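Local coordinates for protein endo-alpha-mannosidase (Bacteroides thetaiotaomicron, PDB 4AD0) that hydrolyses internal alpha-mannosidic linkages of glycans as an endo-acting family 99 glycoside hydrolase, probably releasing glucose-capped mannose oligosaccharides, at residues H41-Y46 / V117-V122. Sequence-based numbering, arbitrary orientation.
Sequences HTISFY and VGVLSV
Ser44 bonds through its backbone to both Val119 and Ser121 of the parallel strand 117-122, two of the four hydrogen bonds between the strands. Its N donates to Val119 O, and its O receives Ser121 N at 2.7 Å. Tyr46 N then bonds to Ser121 O over 2.8 Å and almost straight, 169° at the hydrogen. At the other end the bond from Val119 N to Thr42 O is weak, being 3.3 Å long and bent to 132°. CA-H...O contacts supplement this ladder, among them Val122 CA to Tyr46 O at 3.4 Å.

The in-register pairs Ile43–Val119 through Tyr46–Val122 unite strands 42-46 and 117-122, neighbours in the eight-stranded parallel TIM barrel, with helix 102-115 in the crossover between them. The backbone of strand 42-46 also bonds to Ile322 and Ile324, and Ser121 touches Cys150 of strand 148-153.

On the inner face, Ile43 and Val119 run side by side, CG1 of Ile43 reaching 3.6 Å from Val119 CB. Ser121 CB approaches Phe45 CD1 obliquely at 3.8 Å, while the Phe45 ring also meets His152 and Phe191.

On the outer face, turned to helix 102-115, Tyr46 has CG anti to its backbone N (chi1 -177°), which brings CD2 within 3.6 Å of Leu120 CD2 and presents the ring edge to Val122 CG2. Ser44 OG is buried here and has no hydrogen-bonding partner in the model.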
loop_
_atom_site.group_PDB
_atom_site.type_symbol
_atom_site.label_atom_id
_atom_site.label_comp_id
_atom_site.label_asym_id
_atom_site.label_seq_id
_atom_site.Cartn_x
_atom_site.Cartn_y
_atom_site.Cartn_z
ATOM N N HIS A 41 2.541 11.316 6.212
ATOM C CA HIS A 41 3.711 10.483 5.914
ATOM C C HIS A 41 3.458 8.989 6.212
ATOM O O HIS A 41 4.399 8.187 6.256
ATOM C CB HIS A 41 4.937 10.954 6.721
ATOM C CG HIS A 41 5.641 12.150 6.147
ATOM N ND1 HIS A 41 5.016 13.363 5.936
ATOM C CD2 HIS A 41 6.937 12.335 5.800
ATOM C CE1 HIS A 41 5.887 14.228 5.450
ATOM N NE2 HIS A 41 7.064 13.633 5.370
ATOM N N THR A 42 2.196 8.633 6.443
ATOM C CA THR A 42 1.778 7.243 6.655
ATOM C C THR A 42 0.849 6.813 5.527
ATOM O O THR A 42 -0.225 7.389 5.345
ATOM C CB THR A 42 1.056 7.070 8.007
ATOM O OG1 THR A 42 1.970 7.361 9.072
ATOM C CG2 THR A 42 0.541 5.648 8.174
ATOM N N ILE A 43 1.259 5.799 4.767
ATOM C CA ILE A 43 0.483 5.367 3.599
ATOM C C ILE A 43 0.003 3.908 3.666
ATOM O O ILE A 43 0.817 2.985 3.782
ATOM C CB ILE A 43 1.301 5.580 2.304
ATOM C CG1 ILE A 43 1.900 6.998 2.287
ATOM C CG2 ILE A 43 0.439 5.340 1.082
ATOM C CD1 ILE A 43 3.286 7.085 1.700
ATOM N N SER A 44 -1.309 3.696 3.555
ATOM C CA SER A 44 -1.837 2.327 3.411
ATOM C C SER A 44 -1.926 1.881 1.942
ATOM O O SER A 44 -2.184 2.687 1.047
ATOM C CB SER A 44 -3.205 2.180 4.087
ATOM O OG SER A 44 -4.226 2.823 3.326
ATOM N N PHE A 45 -1.705 0.591 1.709
ATOM C CA PHE A 45 -1.969 -0.013 0.419
ATOM C C PHE A 45 -3.421 -0.440 0.415
ATOM O O PHE A 45 -3.844 -1.209 1.292
ATOM C CB PHE A 45 -1.017 -1.196 0.184
ATOM C CG PHE A 45 0.421 -0.772 -0.007
ATOM C CD1 PHE A 45 0.758 0.143 -0.994
ATOM C CD2 PHE A 45 1.430 -1.261 0.831
ATOM C CE1 PHE A 45 2.074 0.557 -1.162
ATOM C CE2 PHE A 45 2.759 -0.857 0.661
ATOM C CZ PHE A 45 3.075 0.051 -0.341
ATOM N N TYR A 46 -4.162 0.099 -0.560
ATOM C CA TYR A 46 -5.618 -0.025 -0.667
ATOM C C TYR A 46 -5.994 -0.751 -1.972
ATOM O O TYR A 46 -5.469 -0.452 -3.055
ATOM C CB TYR A 46 -6.284 1.373 -0.665
ATOM C CG TYR A 46 -7.809 1.348 -0.699
ATOM C CD1 TYR A 46 -8.513 1.293 -1.907
ATOM C CD2 TYR A 46 -8.546 1.407 0.488
ATOM C CE1 TYR A 46 -9.916 1.265 -1.925
ATOM C CE2 TYR A 46 -9.931 1.391 0.484
ATOM C CZ TYR A 46 -10.604 1.309 -0.716
ATOM O OH TYR A 46 -11.960 1.296 -0.681
ATOM N N VAL A 117 -4.523 7.553 9.573
ATOM C CA VAL A 117 -3.720 7.373 8.354
ATOM C C VAL A 117 -4.208 8.370 7.306
ATOM O O VAL A 117 -5.413 8.434 7.022
ATOM C CB VAL A 117 -3.825 5.930 7.811
ATOM C CG1 VAL A 117 -3.100 5.787 6.452
ATOM C CG2 VAL A 117 -3.232 4.949 8.791
ATOM N N GLY A 118 -3.286 9.163 6.756
ATOM C CA GLY A 118 -3.670 10.265 5.867
ATOM C C GLY A 118 -3.559 9.973 4.377
ATOM O O GLY A 118 -4.041 10.742 3.539
ATOM N N VAL A 119 -2.908 8.872 4.035
ATOM C CA VAL A 119 -2.677 8.572 2.641
ATOM C C VAL A 119 -3.098 7.162 2.306
ATOM O O VAL A 119 -2.813 6.219 3.053
ATOM C CB VAL A 119 -1.222 8.863 2.213
ATOM C CG1 VAL A 119 -1.141 9.056 0.705
ATOM C CG2 VAL A 119 -0.694 10.105 2.924
ATOM N N LEU A 120 -3.828 7.035 1.205
ATOM C CA LEU A 120 -4.174 5.721 0.651
ATOM C C LEU A 120 -3.395 5.578 -0.670
ATOM O O LEU A 120 -3.242 6.546 -1.397
ATOM C CB LEU A 120 -5.676 5.588 0.409
ATOM C CG LEU A 120 -6.716 5.428 1.517
ATOM C CD1 LEU A 120 -6.958 6.740 2.296
ATOM C CD2 LEU A 120 -8.054 4.981 0.903
ATOM N N SER A 121 -2.860 4.377 -0.928
ATOM C CA SER A 121 -2.180 4.038 -2.184
ATOM C C SER A 121 -3.014 2.975 -2.875
ATOM O O SER A 121 -3.039 1.839 -2.428
ATOM C CB SER A 121 -0.774 3.470 -1.892
ATOM O OG SER A 121 0.125 3.692 -2.970
ATOM N N VAL A 122 -3.710 3.338 -3.950
ATOM C CA VAL A 122 -4.693 2.442 -4.560
ATOM C C VAL A 122 -4.104 1.631 -5.728
ATOM O O VAL A 122 -3.537 2.179 -6.664
ATOM C CB VAL A 122 -6.018 3.184 -4.949
ATOM C CG1 VAL A 122 -5.816 4.187 -6.098
ATOM C CG2 VAL A 122 -7.118 2.191 -5.325
#